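Local structure of hypothetical protein (4OO3) at residues A[214-225]-A[426-437]. The protein is a putative oxidoreductase that probably binds a nicotinamide adenine dinucleotide cofactor through its Rossmann-fold domain, its substrate being unknown. Residues are numbered along the deposited sequence; the frame is centred on the assembly and turned at random.
Sequences EGIVDVTTHLVD and KYYTTTSALDMA
Thr430 of helix 426-437 packs near the start of helix 220-225, its CG2 lying 3.4 Å from OG1 of Thr220. Within the C-terminal domain of this putative Rossmann-fold oxidoreductase, helix 426-437 packs on both helix 220-225 and the turn before it: the two helical axes approach to 9.4 Å at 130°, and strand 282-294 of the large mixed sheet touches Ile216, Val224 and Ala433. No direct hydrogen bond joins the segments; instead one water donates to Val217 O and accepts from Thr430 OG1 at 2.6 Å, in the ring plane at the edge of Tyr427. Toward the C-terminal end of helix 426-437, Leu434 CD1 touches both Ile216 CG2 and Glu214 CD, and Glu214 OE1 is salt-bridged to Arg250. Ile216 CD1 extends farther, to the methyls of Ala433 and Ala437, because CG1 stands anti to the backbone N (chi1 -165°). At the N-terminal end of that segment, Val224 CG1 packs on Lys426 CG at 3.6 Å, while Lys426 CD presses on Thr221 CG2 at 3.3 Å, tighter than ordinary carbon contact, and also lies over the centre of one face of the Tyr427 ring. The lysine chain bends at chi2 and chi3, and NZ ends in a salt bridge with Asp147, which also bonds Tyr427 OH. Replacing Lys426 by alanine is likely to leave Asp147 without this cationic partner and Thr221 CG2 and the Tyr427 face less covered. Asp225 OD1, salt-bridged to Arg152, remains 4.4 Å from Lys426 NZ. The same Thr220 OG1 that meets Thr430 is positioned by its bond to Ile216 O, 2.6 Å, approaching from above the carbonyl plane, 62° out of it.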
ATOM      1  N   GLU A 214      -9.744  -1.302 -10.105  1.00 31.19           N
ATOM      2  CA  GLU A 214      -8.961  -0.918 -11.276  1.00 32.12           C
ATOM      3  C   GLU A 214      -7.536  -0.576 -10.865  1.00 30.01           C
ATOM      4  O   GLU A 214      -7.276  -0.268  -9.708  1.00 26.68           O
ATOM      5  CB  GLU A 214      -9.595   0.278 -11.992  1.00 34.19           C
ATOM      6  CG  GLU A 214     -10.958  -0.019 -12.606  1.00 37.63           C
ATOM      7  CD  GLU A 214     -11.121   0.495 -14.033  1.00 41.06           C
ATOM      8  OE1 GLU A 214     -10.193   1.149 -14.571  1.00 40.95           O
ATOM      9  OE2 GLU A 214     -12.199   0.239 -14.623  1.00 42.54           O
ATOM     10  N   GLY A 215      -6.617  -0.605 -11.820  1.00 31.70           N
ATOM     11  CA  GLY A 215      -5.230  -0.219 -11.536  1.00 32.43           C
ATOM     12  C   GLY A 215      -5.111   1.158 -10.894  1.00 30.85           C
ATOM     13  O   GLY A 215      -4.298   1.375  -9.992  1.00 29.69           O
ATOM     14  N   ILE A 216      -5.953   2.078 -11.353  1.00 30.29           N
ATOM     15  CA  ILE A 216      -5.923   3.464 -10.908  1.00 31.09           C
ATOM     16  C   ILE A 216      -6.362   3.661  -9.437  1.00 29.98           C
ATOM     17  O   ILE A 216      -6.136   4.729  -8.874  1.00 28.92           O
ATOM     18  CB  ILE A 216      -6.747   4.356 -11.881  1.00 32.81           C
ATOM     19  CG1 ILE A 216      -6.445   5.842 -11.683  1.00 33.77           C
ATOM     20  CG2 ILE A 216      -8.243   4.103 -11.739  1.00 34.18           C
ATOM     21  CD1 ILE A 216      -7.109   6.719 -12.720  1.00 35.68           C
ATOM     22  N   VAL A 217      -6.963   2.646  -8.810  1.00 29.01           N
ATOM     23  CA  VAL A 217      -7.417   2.766  -7.409  1.00 27.93           C
ATOM     24  C   VAL A 217      -6.691   1.820  -6.445  1.00 27.73           C
ATOM     25  O   VAL A 217      -6.926   1.861  -5.239  1.00 26.69           O
ATOM     26  CB  VAL A 217      -8.951   2.545  -7.274  1.00 27.60           C
ATOM     27  CG1 VAL A 217      -9.708   3.376  -8.301  1.00 28.71           C
ATOM     28  CG2 VAL A 217      -9.332   1.071  -7.392  1.00 27.60           C
ATOM     29  N   ASP A 218      -5.802   0.991  -6.981  1.00 28.57           N
ATOM     30  CA  ASP A 218      -5.196  -0.104  -6.231  1.00 28.20           C
ATOM     31  C   ASP A 218      -3.799   0.305  -5.726  1.00 26.52           C
ATOM     32  O   ASP A 218      -3.679   0.857  -4.642  1.00 25.09           O
ATOM     33  CB  ASP A 218      -5.187  -1.361  -7.112  1.00 30.92           C
ATOM     34  CG  ASP A 218      -4.627  -2.583  -6.411  1.00 34.56           C
ATOM     35  OD1 ASP A 218      -4.472  -2.528  -5.170  1.00 31.86           O
ATOM     36  OD2 ASP A 218      -4.363  -3.600  -7.109  1.00 33.28           O
ATOM     37  N   VAL A 219      -2.753   0.073  -6.509  1.00 28.43           N
ATOM     38  CA  VAL A 219      -1.390   0.415  -6.083  1.00 27.68           C
ATOM     39  C   VAL A 219      -1.223   1.924  -5.909  1.00 28.00           C
ATOM     40  O   VAL A 219      -0.388   2.346  -5.122  1.00 26.93           O
ATOM     41  CB  VAL A 219      -0.333  -0.160  -7.065  1.00 28.86           C
ATOM     42  CG1 VAL A 219       1.049   0.469  -6.886  1.00 28.59           C
ATOM     43  CG2 VAL A 219      -0.240  -1.665  -6.896  1.00 28.43           C
ATOM     44  N   THR A 220      -2.019   2.728  -6.626  1.00 28.82           N
ATOM     45  CA  THR A 220      -1.982   4.196  -6.479  1.00 27.17           C
ATOM     46  C   THR A 220      -2.246   4.629  -5.036  1.00 27.70           C
ATOM     47  O   THR A 220      -1.801   5.695  -4.599  1.00 28.80           O
ATOM     48  CB  THR A 220      -3.050   4.901  -7.345  1.00 27.18           C
ATOM     49  OG1 THR A 220      -4.340   4.357  -7.040  1.00 28.47           O
ATOM     50  CG2 THR A 220      -2.760   4.739  -8.837  1.00 27.67           C
ATOM     51  N   THR A 221      -3.016   3.828  -4.315  1.00 27.58           N
ATOM     52  CA  THR A 221      -3.237   4.055  -2.888  1.00 28.56           C
ATOM     53  C   THR A 221      -1.899   4.319  -2.193  1.00 27.49           C
ATOM     54  O   THR A 221      -1.732   5.347  -1.551  1.00 26.69           O
ATOM     55  CB  THR A 221      -3.976   2.853  -2.269  1.00 29.72           C
ATOM     56  OG1 THR A 221      -5.272   2.753  -2.866  1.00 31.89           O
ATOM     57  CG2 THR A 221      -4.147   2.998  -0.763  1.00 34.64           C
ATOM     58  N   HIS A 222      -0.941   3.409  -2.365  1.00 28.49           N
ATOM     59  CA  HIS A 222       0.407   3.593  -1.813  1.00 28.60           C
ATOM     60  C   HIS A 222       1.042   4.913  -2.256  1.00 28.98           C
ATOM     61  O   HIS A 222       1.660   5.607  -1.445  1.00 25.78           O
ATOM     62  CB  HIS A 222       1.344   2.469  -2.247  1.00 27.73           C
ATOM     63  CG  HIS A 222       0.997   1.125  -1.693  1.00 28.48           C
ATOM     64  ND1 HIS A 222       0.749   0.909  -0.356  1.00 29.70           N
ATOM     65  CD2 HIS A 222       0.888  -0.082  -2.296  1.00 30.71           C
ATOM     66  CE1 HIS A 222       0.489  -0.372  -0.158  1.00 30.95           C
ATOM     67  NE2 HIS A 222       0.566  -0.995  -1.321  1.00 32.81           N
ATOM     68  N   LEU A 223       0.920   5.243  -3.543  1.00 27.53           N
ATOM     69  CA  LEU A 223       1.637   6.399  -4.089  1.00 26.38           C
ATOM     70  C   LEU A 223       1.013   7.691  -3.591  1.00 25.82           C
ATOM     71  O   LEU A 223       1.720   8.604  -3.180  1.00 26.10           O
ATOM     72  CB  LEU A 223       1.695   6.358  -5.622  1.00 27.37           C
ATOM     73  CG  LEU A 223       2.348   5.114  -6.232  1.00 28.22           C
ATOM     74  CD1 LEU A 223       2.406   5.234  -7.748  1.00 30.14           C
ATOM     75  CD2 LEU A 223       3.744   4.876  -5.664  1.00 28.85           C
ATOM     76  N   VAL A 224      -0.314   7.741  -3.591  1.00 26.39           N
ATOM     77  CA  VAL A 224      -1.048   8.892  -3.081  1.00 26.34           C
ATOM     78  C   VAL A 224      -0.736   9.113  -1.601  1.00 27.20           C
ATOM     79  O   VAL A 224      -0.536  10.258  -1.169  1.00 28.83           O
ATOM     80  CB  VAL A 224      -2.569   8.732  -3.318  1.00 27.08           C
ATOM     81  CG1 VAL A 224      -3.377   9.704  -2.466  1.00 27.28           C
ATOM     82  CG2 VAL A 224      -2.885   8.941  -4.791  1.00 27.11           C
ATOM     83  N   ASP A 225      -0.684   8.019  -0.839  1.00 25.84           N
ATOM     84  CA  ASP A 225      -0.315   8.065   0.571  1.00 24.76           C
ATOM     85  C   ASP A 225       1.095   8.593   0.752  1.00 26.03           C
ATOM     86  O   ASP A 225       1.343   9.373   1.658  1.00 25.42           O
ATOM     87  CB  ASP A 225      -0.406   6.682   1.218  1.00 24.87           C
ATOM     88  CG  ASP A 225      -0.105   6.719   2.718  1.00 26.28           C
ATOM     89  OD1 ASP A 225      -0.899   7.331   3.459  1.00 24.59           O
ATOM     90  OD2 ASP A 225       0.923   6.145   3.154  1.00 25.26           O
ATOM     91  N   LYS A 426      -6.868  10.337   0.786  1.00 28.31           N
ATOM     92  CA  LYS A 426      -6.198   9.412  -0.103  1.00 27.06           C
ATOM     93  C   LYS A 426      -7.211   8.718  -0.998  1.00 26.61           C
ATOM     94  O   LYS A 426      -7.068   8.721  -2.224  1.00 26.65           O
ATOM     95  CB  LYS A 426      -5.461   8.371   0.737  1.00 26.78           C
ATOM     96  CG  LYS A 426      -4.593   7.399  -0.031  1.00 27.71           C
ATOM     97  CD  LYS A 426      -4.606   6.010   0.595  1.00 29.60           C
ATOM     98  CE  LYS A 426      -4.285   6.021   2.074  1.00 29.98           C
ATOM     99  NZ  LYS A 426      -4.400   4.696   2.715  1.00 27.55           N
ATOM    100  N   TYR A 427      -8.220   8.113  -0.374  1.00 25.54           N
ATOM    101  CA  TYR A 427      -9.252   7.375  -1.099  1.00 26.81           C
ATOM    102  C   TYR A 427     -10.167   8.291  -1.910  1.00 28.29           C
ATOM    103  O   TYR A 427     -10.670   7.886  -2.964  1.00 29.37           O
ATOM    104  CB  TYR A 427     -10.065   6.478  -0.151  1.00 26.39           C
ATOM    105  CG  TYR A 427      -9.285   5.279   0.309  1.00 25.18           C
ATOM    106  CD1 TYR A 427      -8.906   4.300  -0.594  1.00 26.66           C
ATOM    107  CD2 TYR A 427      -8.908   5.129   1.643  1.00 24.76           C
ATOM    108  CE1 TYR A 427      -8.165   3.208  -0.191  1.00 26.58           C
ATOM    109  CE2 TYR A 427      -8.173   4.039   2.057  1.00 24.17           C
ATOM    110  CZ  TYR A 427      -7.804   3.083   1.131  1.00 24.98           C
ATOM    111  OH  TYR A 427      -7.084   1.985   1.520  1.00 23.02           O
ATOM    112  N   TYR A 428     -10.379   9.519  -1.439  1.00 28.81           N
ATOM    113  CA  TYR A 428     -11.079  10.513  -2.252  1.00 29.56           C
ATOM    114  C   TYR A 428     -10.314  10.738  -3.552  1.00 30.27           C
ATOM    115  O   TYR A 428     -10.904  10.761  -4.634  1.00 30.65           O
ATOM    116  CB  TYR A 428     -11.235  11.846  -1.515  1.00 30.36           C
ATOM    117  CG  TYR A 428     -11.827  12.931  -2.394  1.00 31.63           C
ATOM    118  CD1 TYR A 428     -13.193  12.991  -2.631  1.00 33.64           C
ATOM    119  CD2 TYR A 428     -11.017  13.877  -3.004  1.00 33.81           C
ATOM    120  CE1 TYR A 428     -13.743  13.972  -3.440  1.00 35.34           C
ATOM    121  CE2 TYR A 428     -11.556  14.866  -3.817  1.00 35.96           C
ATOM    122  CZ  TYR A 428     -12.919  14.907  -4.033  1.00 37.22           C
ATOM    123  OH  TYR A 428     -13.451  15.884  -4.846  1.00 41.40           O
ATOM    124  N   THR A 429      -8.996  10.898  -3.439  1.00 30.04           N
ATOM    125  CA  THR A 429      -8.144  11.111  -4.607  1.00 30.23           C
ATOM    126  C   THR A 429      -8.267   9.955  -5.609  1.00 30.29           C
ATOM    127  O   THR A 429      -8.524  10.187  -6.793  1.00 33.13           O
ATOM    128  CB  THR A 429      -6.665  11.328  -4.206  1.00 29.95           C
ATOM    129  OG1 THR A 429      -6.581  12.337  -3.183  1.00 30.34           O
ATOM    130  CG2 THR A 429      -5.839  11.774  -5.400  1.00 29.03           C
ATOM    131  N   THR A 430      -8.124   8.716  -5.142  1.00 28.99           N
ATOM    132  CA  THR A 430      -8.123   7.571  -6.060  1.00 27.83           C
ATOM    133  C   THR A 430      -9.477   7.306  -6.712  1.00 29.39           C
ATOM    134  O   THR A 430      -9.544   7.101  -7.927  1.00 28.99           O
ATOM    135  CB  THR A 430      -7.655   6.278  -5.389  1.00 25.96           C
ATOM    136  OG1 THR A 430      -8.471   5.996  -4.250  1.00 27.93           O
ATOM    137  CG2 THR A 430      -6.188   6.396  -4.963  1.00 25.84           C
ATOM    138  N   THR A 431     -10.546   7.296  -5.921  1.00 29.73           N
ATOM    139  CA  THR A 431     -11.879   7.006  -6.466  1.00 31.41           C
ATOM    140  C   THR A 431     -12.399   8.119  -7.391  1.00 33.19           C
ATOM    141  O   THR A 431     -13.074   7.838  -8.378  1.00 33.99           O
ATOM    142  CB  THR A 431     -12.898   6.720  -5.352  1.00 31.89           C
ATOM    143  OG1 THR A 431     -12.948   7.824  -4.441  1.00 32.26           O
ATOM    144  CG2 THR A 431     -12.515   5.452  -4.601  1.00 31.71           C
ATOM    145  N   SER A 432     -12.068   9.373  -7.082  1.00 36.20           N
ATOM    146  CA  SER A 432     -12.406  10.504  -7.955  1.00 38.19           C
ATOM    147  C   SER A 432     -11.701  10.413  -9.305  1.00 38.57           C
ATOM    148  O   SER A 432     -12.270  10.779 -10.335  1.00 40.83           O
ATOM    149  CB  SER A 432     -12.048  11.836  -7.291  1.00 39.05           C
ATOM    150  OG  SER A 432     -12.865  12.064  -6.159  1.00 42.44           O
ATOM    151  N   ALA A 433     -10.461   9.931  -9.293  1.00 36.99           N
ATOM    152  CA  ALA A 433      -9.686   9.765 -10.517  1.00 35.58           C
ATOM    153  C   ALA A 433     -10.300   8.688 -11.409  1.00 35.37           C
ATOM    154  O   ALA A 433     -10.316   8.828 -12.633  1.00 34.91           O
ATOM    155  CB  ALA A 433      -8.238   9.427 -10.184  1.00 34.56           C
ATOM    156  N   LEU A 434     -10.812   7.620 -10.800  1.00 33.38           N
ATOM    157  CA  LEU A 434     -11.482   6.574 -11.572  1.00 34.23           C
ATOM    158  C   LEU A 434     -12.642   7.153 -12.370  1.00 35.09           C
ATOM    159  O   LEU A 434     -12.799   6.850 -13.543  1.00 34.74           O
ATOM    160  CB  LEU A 434     -11.984   5.451 -10.664  1.00 33.70           C
ATOM    161  CG  LEU A 434     -12.722   4.303 -11.356  1.00 34.31           C
ATOM    162  CD1 LEU A 434     -11.817   3.599 -12.359  1.00 35.18           C
ATOM    163  CD2 LEU A 434     -13.257   3.321 -10.329  1.00 34.02           C
ATOM    164  N   ASP A 435     -13.450   7.984 -11.723  1.00 38.21           N
ATOM    165  CA  ASP A 435     -14.590   8.641 -12.376  1.00 39.56           C
ATOM    166  C   ASP A 435     -14.162   9.583 -13.505  1.00 41.49           C
ATOM    167  O   ASP A 435     -14.742   9.560 -14.588  1.00 42.55           O
ATOM    168  CB  ASP A 435     -15.425   9.409 -11.343  1.00 39.18           C
ATOM    169  CG  ASP A 435     -16.205   8.486 -10.417  1.00 40.83           C
ATOM    170  OD1 ASP A 435     -16.342   7.284 -10.736  1.00 40.24           O
ATOM    171  OD2 ASP A 435     -16.689   8.963  -9.368  1.00 43.07           O
HETATM  172  N   MSE A 436     -13.151  10.406 -13.243  1.00 41.97           N
HETATM  173  CA  MSE A 436     -12.597  11.311 -14.255  1.00 40.72           C
HETATM  174  C   MSE A 436     -12.061  10.512 -15.414  1.00 41.70           C
HETATM  175  O   MSE A 436     -12.351  10.818 -16.571  1.00 43.51           O
HETATM  176  CB  MSE A 436     -11.489  12.158 -13.622  1.00 39.64           C
HETATM  177  CG  MSE A 436     -10.705  12.956 -14.660  1.00 39.42           C
HETATM  178 SE   MSE A 436      -9.663  14.356 -13.752  0.75 37.35          SE
HETATM  179  CE  MSE A 436     -11.173  15.564 -13.386  1.00 37.22           C
ATOM    180  N   ALA A 437     -11.288   9.470 -15.115  1.00 39.88           N
ATOM    181  CA  ALA A 437     -10.723   8.604 -16.147  1.00 40.97           C
ATOM    182  C   ALA A 437     -11.811   7.959 -16.997  1.00 43.01           C
ATOM    183  O   ALA A 437     -11.650   7.808 -18.202  1.00 45.83           O
ATOM    184  CB  ALA A 437      -9.846   7.535 -15.517  1.00 39.85           C
TER
HETATM  185  O   HOH W   1      -8.584   3.451  -3.839  1.00 23.71           O